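Local structure of glutathione S-transferase (Cupriavidus metallidurans, 4MK3) at residues Asp124-Ala129 / Leu186-Phe191; Asp120-Ala125 / Asp154-Ala159; Arg113-Leu118 / Val180-Ala185. The protein probably catalyses the conjugation of glutathione to electrophilic substrates, and binds glutathione sulfinic acid, an oxidised form of that thiol. One frame throughout, in Å; residues are numbered along the deposited sequence.

Interaction 1. Residues Asp124-Ala129 / Leu186-Phe191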
loop_
_atom_site.group_PDB
_atom_site.type_symbol
_atom_site.label_atom_id
_atom_site.label_comp_id
_atom_site.label_asym_id
_atom_site.label_seq_id
_atom_site.Cartn_x
_atom_site.Cartn_y
_atom_site.Cartn_z
ATOM N N ASP A 124 0.422 -7.733 -4.595
ATOM C CA ASP A 124 1.804 -7.253 -4.676
ATOM C C ASP A 124 2.739 -8.430 -4.958
ATOM O O ASP A 124 3.648 -8.323 -5.775
ATOM C CB ASP A 124 2.233 -6.592 -3.374
ATOM C CG ASP A 124 1.502 -5.277 -3.076
ATOM O OD1 ASP A 124 0.942 -4.621 -4.001
ATOM O OD2 ASP A 124 1.561 -4.873 -1.881
ATOM N N ALA A 125 2.503 -9.540 -4.267
ATOM C CA ALA A 125 3.331 -10.730 -4.414
ATOM C C ALA A 125 3.133 -11.355 -5.796
ATOM O O ALA A 125 4.095 -11.783 -6.446
ATOM C CB ALA A 125 2.998 -11.725 -3.337
ATOM N N ALA A 126 1.885 -11.406 -6.243
ATOM C CA ALA A 126 1.577 -11.966 -7.552
ATOM C C ALA A 126 2.218 -11.132 -8.664
ATOM O O ALA A 126 2.793 -11.682 -9.611
ATOM C CB ALA A 126 0.063 -12.063 -7.744
ATOM N N LEU A 127 2.121 -9.804 -8.578
ATOM C CA LEU A 127 2.773 -8.952 -9.551
ATOM C C LEU A 127 4.273 -9.177 -9.588
ATOM O O LEU A 127 4.860 -9.263 -10.649
ATOM C CB LEU A 127 2.469 -7.470 -9.297
ATOM C CG LEU A 127 1.397 -6.825 -10.183
ATOM C CD1 LEU A 127 1.745 -6.888 -11.681
ATOM C CD2 LEU A 127 0.073 -7.485 -9.907
ATOM N N LEU A 128 4.902 -9.249 -8.427
ATOM C CA LEU A 128 6.335 -9.510 -8.393
ATOM C C LEU A 128 6.694 -10.835 -9.034
ATOM O O LEU A 128 7.714 -10.946 -9.736
ATOM C CB LEU A 128 6.887 -9.425 -6.972
ATOM C CG LEU A 128 7.041 -7.994 -6.441
ATOM C CD1 LEU A 128 7.270 -7.992 -4.924
ATOM C CD2 LEU A 128 8.151 -7.236 -7.144
ATOM N N ALA A 129 5.870 -11.853 -8.807
ATOM C CA ALA A 129 6.137 -13.147 -9.416
ATOM C C ALA A 129 5.990 -13.067 -10.924
ATOM O O ALA A 129 6.775 -13.667 -11.649
ATOM C CB ALA A 129 5.218 -14.196 -8.839
ATOM N N LEU A 186 -8.717 -12.691 -6.151
ATOM C CA LEU A 186 -8.961 -14.063 -6.557
ATOM C C LEU A 186 -9.152 -14.178 -8.063
ATOM O O LEU A 186 -8.616 -15.077 -8.699
ATOM C CB LEU A 186 -10.167 -14.625 -5.820
ATOM C CG LEU A 186 -10.058 -14.756 -4.306
ATOM C CD1 LEU A 186 -11.376 -15.256 -3.742
ATOM C CD2 LEU A 186 -8.892 -15.686 -3.953
ATOM N N ALA A 187 -9.874 -13.214 -8.650
ATOM C CA ALA A 187 -10.053 -13.193 -10.086
ATOM C C ALA A 187 -8.729 -12.972 -10.824
ATOM O O ALA A 187 -8.526 -13.490 -11.924
ATOM C CB ALA A 187 -11.068 -12.089 -10.474
ATOM N N TYR A 188 -7.836 -12.188 -10.221
ATOM C CA TYR A 188 -6.522 -11.989 -10.821
ATOM C C TYR A 188 -5.722 -13.285 -10.866
ATOM O O TYR A 188 -5.072 -13.582 -11.868
ATOM C CB TYR A 188 -5.726 -10.905 -10.103
ATOM C CG TYR A 188 -4.433 -10.590 -10.800
ATOM C CD1 TYR A 188 -4.418 -9.870 -11.983
ATOM C CD2 TYR A 188 -3.218 -10.979 -10.264
ATOM C CE1 TYR A 188 -3.226 -9.575 -12.629
ATOM C CE2 TYR A 188 -2.040 -10.678 -10.892
ATOM C CZ TYR A 188 -2.048 -9.966 -12.062
ATOM O OH TYR A 188 -0.858 -9.672 -12.723
ATOM N N LEU A 189 -5.777 -14.065 -9.784
ATOM C CA LEU A 189 -5.135 -15.371 -9.790
ATOM C C LEU A 189 -5.740 -16.278 -10.851
ATOM O O LEU A 189 -5.006 -16.947 -11.566
ATOM C CB LEU A 189 -5.230 -16.009 -8.408
ATOM C CG LEU A 189 -4.429 -15.357 -7.272
ATOM C CD1 LEU A 189 -4.623 -16.150 -5.969
ATOM C CD2 LEU A 189 -2.943 -15.219 -7.578
ATOM N N ASP A 190 -7.071 -16.296 -10.979
ATOM C CA ASP A 190 -7.693 -17.064 -12.083
ATOM C C ASP A 190 -7.144 -16.678 -13.473
ATOM O O ASP A 190 -6.935 -17.516 -14.345
ATOM C CB ASP A 190 -9.208 -16.860 -12.113
ATOM C CG ASP A 190 -9.947 -17.498 -10.951
ATOM O OD1 ASP A 190 -9.492 -18.500 -10.348
ATOM O OD2 ASP A 190 -11.052 -17.000 -10.639
ATOM N N PHE A 191 -6.945 -15.376 -13.639
ATOM C CA PHE A 191 -6.545 -14.797 -14.910
ATOM C C PHE A 191 -5.069 -15.042 -15.210
ATOM O O PHE A 191 -4.727 -15.510 -16.283
ATOM C CB PHE A 191 -6.847 -13.284 -14.850
ATOM C CG PHE A 191 -6.443 -12.508 -16.076
ATOM C CD1 PHE A 191 -6.950 -12.824 -17.316
ATOM C CD2 PHE A 191 -5.586 -11.426 -15.963
ATOM C CE1 PHE A 191 -6.580 -12.091 -18.435
ATOM C CE2 PHE A 191 -5.218 -10.697 -17.075
ATOM C CZ PHE A 191 -5.719 -11.038 -18.308
#
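The phenol ring of Tyr188 has Ala126 at its edge, near the ring plane, and Leu127 at an oblique angle closer to the hydroxyl. This is a helix-helix contact in the all-helical C-terminal domain of the glutathione transferase fold, between helix 106-134 and helix 177-192. The short segments run nearly parallel, 19° apart, but their axes come no closer than 11.2 Å. With such a gap, and an alanine on one side, the long tyrosine does most of the bridging. Its CG lies anti to the backbone N (chi1 -174°), which carries the ring out from helix 177-192 alongside the other helix. There the CB of Ala126 meets CE2 of Tyr188 at 4.0 Å. The same methyl also reaches the Leu189 CD2 branch, at a looser 4.4 Å, and so touches both a ring edge and a methyl of the next residue along helix 177-192.

Leu127 sends its side chain across that of Tyr188 at about a right angle. No hydrogen bond joins the two segments, so the contact rests on apolar packing, and all four touching residues are buried. Beyond them, Phe193 packs on Ala126. The glutathione site is also near: the side chain of Leu127 lies about 4 Å from the bound glutathione sulfinic acid and touches Tyr33, while Tyr188 packs on Pro32, both Pro32 and Tyr33 being ligand-pocket residues. Asp124, one turn before Leu128, hydrogen-bonds the Tyr33 hydroxyl through OD1, and Leu128 itself meets Leu128 of the second subunit. At the far end of the tyrosine, both leucine branches lie against the hydroxyl: CD2 of Leu127 is 3.7 Å from Tyr188 OH, and CD1 of Leu127 is 4.0 Å from the same oxygen.

Interaction 2. Residues Asp120-Ala125 / Asp154-Ala159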
loop_
_atom_site.group_PDB
_atom_site.type_symbol
_atom_site.label_atom_id
_atom_site.label_comp_id
_atom_site.label_asym_id
_atom_site.label_seq_id
_atom_site.Cartn_x
_atom_site.Cartn_y
_atom_site.Cartn_z
ATOM N N ASP A 120 -4.545 -6.672 -1.319
ATOM C CA ASP A 120 -3.565 -5.895 -2.069
ATOM C C ASP A 120 -2.182 -6.529 -1.908
ATOM O O ASP A 120 -1.375 -6.515 -2.833
ATOM C CB ASP A 120 -3.513 -4.454 -1.531
ATOM C CG ASP A 120 -4.663 -3.552 -2.018
ATOM O OD1 ASP A 120 -5.582 -4.013 -2.729
ATOM O OD2 ASP A 120 -4.611 -2.351 -1.675
ATOM N N GLY A 121 -1.897 -7.049 -0.722
ATOM C CA GLY A 121 -0.618 -7.718 -0.485
ATOM C C GLY A 121 -0.438 -8.992 -1.269
ATOM O O GLY A 121 0.675 -9.314 -1.744
ATOM N N LEU A 122 -1.514 -9.753 -1.409
ATOM C CA LEU A 122 -1.523 -10.921 -2.283
ATOM C C LEU A 122 -1.199 -10.452 -3.718
ATOM O O LEU A 122 -0.323 -11.027 -4.392
ATOM C CB LEU A 122 -2.879 -11.633 -2.192
ATOM C CG LEU A 122 -3.013 -12.926 -2.984
ATOM C CD1 LEU A 122 -4.216 -13.715 -2.492
ATOM C CD2 LEU A 122 -3.150 -12.707 -4.492
ATOM N N LEU A 123 -1.872 -9.398 -4.181
ATOM C CA LEU A 123 -1.573 -8.834 -5.492
ATOM C C LEU A 123 -0.127 -8.368 -5.631
ATOM O O LEU A 123 0.490 -8.597 -6.675
ATOM C CB LEU A 123 -2.519 -7.671 -5.803
ATOM C CG LEU A 123 -3.985 -8.073 -6.018
ATOM C CD1 LEU A 123 -4.823 -6.822 -6.244
ATOM C CD2 LEU A 123 -4.130 -9.021 -7.157
ATOM N N ASP A 124 0.422 -7.733 -4.595
ATOM C CA ASP A 124 1.804 -7.253 -4.676
ATOM C C ASP A 124 2.739 -8.430 -4.958
ATOM O O ASP A 124 3.648 -8.323 -5.775
ATOM C CB ASP A 124 2.233 -6.592 -3.374
ATOM C CG ASP A 124 1.502 -5.277 -3.076
ATOM O OD1 ASP A 124 0.942 -4.621 -4.001
ATOM O OD2 ASP A 124 1.561 -4.873 -1.881
ATOM N N ALA A 125 2.503 -9.540 -4.267
ATOM C CA ALA A 125 3.331 -10.730 -4.414
ATOM C C ALA A 125 3.133 -11.355 -5.796
ATOM O O ALA A 125 4.095 -11.783 -6.446
ATOM C CB ALA A 125 2.998 -11.725 -3.337
ATOM N N ASP A 154 0.159 -18.110 -1.077
ATOM C CA ASP A 154 -0.451 -19.270 -0.432
ATOM C C ASP A 154 -0.918 -18.897 0.972
ATOM O O ASP A 154 -2.013 -19.263 1.384
ATOM C CB ASP A 154 0.526 -20.410 -0.342
ATOM C CG ASP A 154 0.787 -21.079 -1.679
ATOM O OD1 ASP A 154 0.009 -20.870 -2.635
ATOM O OD2 ASP A 154 1.776 -21.817 -1.754
ATOM N N ALA A 155 -0.071 -18.200 1.714
ATOM C CA ALA A 155 -0.400 -17.808 3.081
ATOM C C ALA A 155 -1.561 -16.826 3.113
ATOM O O ALA A 155 -2.452 -16.908 3.975
ATOM C CB ALA A 155 0.837 -17.220 3.769
ATOM N N ALA A 156 -1.567 -15.894 2.169
ATOM C CA ALA A 156 -2.649 -14.912 2.119
ATOM C C ALA A 156 -3.972 -15.598 1.805
ATOM O O ALA A 156 -5.006 -15.230 2.363
ATOM C CB ALA A 156 -2.347 -13.842 1.096
ATOM N N LEU A 157 -3.952 -16.559 0.885
ATOM C CA LEU A 157 -5.157 -17.328 0.564
ATOM C C LEU A 157 -5.683 -18.056 1.781
ATOM O O LEU A 157 -6.879 -18.041 2.030
ATOM C CB LEU A 157 -4.923 -18.300 -0.581
ATOM C CG LEU A 157 -4.712 -17.649 -1.944
ATOM C CD1 LEU A 157 -4.058 -18.646 -2.871
ATOM C CD2 LEU A 157 -6.051 -17.152 -2.484
ATOM N N THR A 158 -4.804 -18.709 2.527
ATOM C CA THR A 158 -5.229 -19.416 3.726
ATOM C C THR A 158 -5.841 -18.425 4.715
ATOM O O THR A 158 -6.862 -18.717 5.335
ATOM C CB THR A 158 -4.055 -20.095 4.363
ATOM O OG1 THR A 158 -3.584 -21.115 3.477
ATOM C CG2 THR A 158 -4.443 -20.754 5.679
ATOM N N ALA A 159 -5.227 -17.266 4.873
ATOM C CA ALA A 159 -5.767 -16.264 5.789
ATOM C C ALA A 159 -7.119 -15.754 5.322
ATOM O O ALA A 159 -8.013 -15.503 6.134
ATOM C CB ALA A 159 -4.789 -15.097 5.966
#
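Leu122 reaches over to Ala156 and Leu157, and these three buried residues make the whole contact between segments 120-125 and 154-159, on helices 106-134 and 143-164. Leu122 has the largest share. Its CB meets the CB of Ala156 at 4.0 Å, where the backbones are close: the CA atoms of Leu122 and Ala156 are 6.0 Å apart. The small methyl of Ala156 is consistent with so close an approach.

Further out, the leucine turns along the partner helix. With CG of Leu122 anti to the backbone N (chi1 -176°), the CD1 branch is swung over Ala156 and on to Leu157. CD1 of Leu122 touches CD2 of Leu157 at 3.9 Å and also rests 4.0 Å from CB of Ala156, so this one methyl is shared by two neighbours. The two leucine side chains cross obliquely, and Leu157 supplies CG and CD2 to the meeting. No hydrogen bond links the segments.

Leu122 also packs on Met160, further along helix 143-164. A third helix, 177-192, adds Leu189, which touches both leucines, and Leu68 of the second subunit meets Ala156. The charges sit away from the leucines: Asp120 pairs with Lys36 and Arg86, and Asp154 with Arg201. Leucine and alanine packing between long helices in this way builds the hydrophobic interior of the helical C-terminal domain of the glutathione transferase fold, here close to the dimer interface.

Interaction 3. Residues Arg113-Leu118 / Val180-Ala185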
loop_
_atom_site.group_PDB
_atom_site.type_symbol
_atom_site.label_atom_id
_atom_site.label_comp_id
_atom_site.label_asym_id
_atom_site.label_seq_id
_atom_site.Cartn_x
_atom_site.Cartn_y
_atom_site.Cartn_z
ATOM N N ARG A 113 -10.332 -2.273 6.163
ATOM C CA ARG A 113 -9.074 -1.838 5.586
ATOM C C ARG A 113 -7.976 -2.901 5.725
ATOM O O ARG A 113 -7.102 -2.995 4.858
ATOM C CB ARG A 113 -8.627 -0.521 6.216
ATOM C CG ARG A 113 -9.544 0.687 6.010
ATOM C CD ARG A 113 -10.306 0.746 4.706
ATOM N NE ARG A 113 -9.521 1.023 3.504
ATOM C CZ ARG A 113 -9.182 2.232 3.063
ATOM N NH1 ARG A 113 -9.478 3.312 3.767
ATOM N NH2 ARG A 113 -8.527 2.345 1.912
ATOM N N CYS A 114 -8.024 -3.712 6.768
ATOM C CA CYS A 114 -7.060 -4.792 6.885
ATOM C C CYS A 114 -7.325 -5.878 5.833
ATOM O O CYS A 114 -6.396 -6.388 5.211
ATOM C CB CYS A 114 -7.062 -5.336 8.305
ATOM S SG CYS A 114 -5.839 -6.629 8.559
ATOM N N TRP A 115 -8.588 -6.199 5.587
ATOM C CA TRP A 115 -8.936 -7.073 4.485
ATOM C C TRP A 115 -8.392 -6.537 3.171
ATOM O O TRP A 115 -7.859 -7.289 2.351
ATOM C CB TRP A 115 -10.447 -7.235 4.361
ATOM C CG TRP A 115 -11.048 -8.329 5.184
ATOM C CD1 TRP A 115 -11.790 -8.206 6.329
ATOM C CD2 TRP A 115 -10.979 -9.719 4.890
ATOM N NE1 TRP A 115 -12.168 -9.459 6.779
ATOM C CE2 TRP A 115 -11.693 -10.396 5.897
ATOM C CE3 TRP A 115 -10.386 -10.467 3.865
ATOM C CZ2 TRP A 115 -11.832 -11.784 5.915
ATOM C CZ3 TRP A 115 -10.548 -11.854 3.877
ATOM C CH2 TRP A 115 -11.252 -12.493 4.900
ATOM N N GLU A 116 -8.546 -5.241 2.928
ATOM C CA GLU A 116 -8.039 -4.648 1.697
ATOM C C GLU A 116 -6.520 -4.785 1.616
ATOM O O GLU A 116 -5.973 -5.105 0.568
ATOM C CB GLU A 116 -8.455 -3.190 1.583
ATOM C CG GLU A 116 -7.913 -2.513 0.311
ATOM C CD GLU A 116 -8.178 -1.015 0.251
ATOM O OE1 GLU A 116 -8.268 -0.359 1.313
ATOM O OE2 GLU A 116 -8.331 -0.471 -0.867
ATOM N N ALA A 117 -5.840 -4.560 2.728
ATOM C CA ALA A 117 -4.380 -4.711 2.760
ATOM C C ALA A 117 -3.961 -6.151 2.486
ATOM O O ALA A 117 -2.928 -6.397 1.840
ATOM C CB ALA A 117 -3.833 -4.221 4.070
ATOM N N LEU A 118 -4.717 -7.107 2.994
ATOM C CA LEU A 118 -4.427 -8.510 2.748
ATOM C C LEU A 118 -4.554 -8.827 1.265
ATOM O O LEU A 118 -3.682 -9.471 0.674
ATOM C CB LEU A 118 -5.369 -9.392 3.569
ATOM C CG LEU A 118 -5.266 -10.902 3.398
ATOM C CD1 LEU A 118 -3.850 -11.402 3.653
ATOM C CD2 LEU A 118 -6.276 -11.580 4.305
ATOM N N VAL A 180 -14.800 -6.430 -2.325
ATOM C CA VAL A 180 -14.300 -5.956 -3.619
ATOM C C VAL A 180 -12.831 -6.346 -3.804
ATOM O O VAL A 180 -12.447 -6.901 -4.833
ATOM C CB VAL A 180 -14.453 -4.429 -3.736
ATOM C CG1 VAL A 180 -13.859 -3.917 -5.036
ATOM C CG2 VAL A 180 -15.895 -4.008 -3.644
ATOM N N ALA A 181 -12.031 -6.047 -2.796
ATOM C CA ALA A 181 -10.590 -6.247 -2.873
ATOM C C ALA A 181 -10.263 -7.739 -3.007
ATOM O O ALA A 181 -9.458 -8.146 -3.850
ATOM C CB ALA A 181 -9.925 -5.618 -1.678
ATOM N N VAL A 182 -10.890 -8.567 -2.183
ATOM C CA VAL A 182 -10.676 -10.010 -2.239
ATOM C C VAL A 182 -11.123 -10.585 -3.577
ATOM O O VAL A 182 -10.395 -11.352 -4.206
ATOM C CB VAL A 182 -11.372 -10.722 -1.050
ATOM C CG1 VAL A 182 -11.343 -12.235 -1.239
ATOM C CG2 VAL A 182 -10.706 -10.319 0.269
ATOM N N GLY A 183 -12.280 -10.148 -4.071
ATOM C CA GLY A 183 -12.771 -10.610 -5.346
ATOM C C GLY A 183 -11.831 -10.293 -6.493
ATOM O O GLY A 183 -11.631 -11.080 -7.423
ATOM N N CYS A 184 -11.274 -9.088 -6.459
ATOM C CA CYS A 184 -10.309 -8.680 -7.475
ATOM C C CYS A 184 -9.026 -9.512 -7.432
ATOM O O CYS A 184 -8.459 -9.868 -8.490
ATOM C CB CYS A 184 -9.985 -7.193 -7.349
ATOM S SG CYS A 184 -11.357 -6.115 -7.925
ATOM N N ALA A 185 -8.592 -9.851 -6.222
ATOM C CA ALA A 185 -7.392 -10.650 -6.027
ATOM C C ALA A 185 -7.612 -12.073 -6.539
ATOM O O ALA A 185 -6.774 -12.613 -7.263
ATOM C CB ALA A 185 -6.954 -10.633 -4.555
#
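Trp115 and Val182 form the tight part of this contact, where helix 106-134 meets helix 177-192 in the helical C-terminal domain of the glutathione transferase fold. The CG2 methyl of Val182 comes to 3.6 Å from CE3 of the Trp115 indole and to 3.9 Å from CZ3 of the same ring, approaching obliquely. In Val182 it is CG1 that lies anti to the backbone N (chi1 171°); CG2 sits beside that N and anti to the carbonyl carbon, and from there it reaches the six-membered ring.

The neighbouring pair is looser in its side chains although its backbones are near, with 5.5 Å between the CA atoms of Glu116 and Ala181. The CB of Ala181 points at the backbone of helix 106-134 and rests 4.0 Å from CA of Glu116, a methyl set against the main chain while the carboxylate reaches away to Arg113 and Lys36. Towards its later end helix segment 113-118 turns to other partners: Leu118 packs on Ala156 and Met160 and on Pro67 of the second subunit. Near Trp115 lies a tetraethylene glycol molecule, about 4 Å from its side chain and probably from the crystallisation liquor.

The extended Glu116 is buried, and both its oxygens have a cationic partner. Lys36 makes a salt bridge to OE2, and Arg113, three residues earlier on the same helix, grips OE1 side-on. These two cations would be expected to keep the carboxylate ionised. Both arginine nitrogens converge on one oxygen lying in the guanidinium plane: NE of Arg113 donates to OE1 of Glu116 at 2.9 Å, nearly along its C-O bond, and NH2 of Arg113 reaches OE1 of Glu116 at 2.8 Å on the syn lone pair.

All three contacts are buried and start from helix 106-134. Interactions 1 and 3 join it to helix 177-192 at successive points, whereas interaction 2 joins it to helix 143-164. Interactions 1 and 2 merge into one apolar core, with Leu157 against Leu186 and Leu189, and Leu123 against Tyr188; Leu118 of interaction 3 continues it onto Ala156. The chemistry differs with place: interaction 1 sets a tyrosine against a leucine that lies near the ligand, interaction 2 is purely aliphatic, and interaction 3 pairs an indole with a valine next to a buried salt bridge. Segments of each contact also pack on the second subunit.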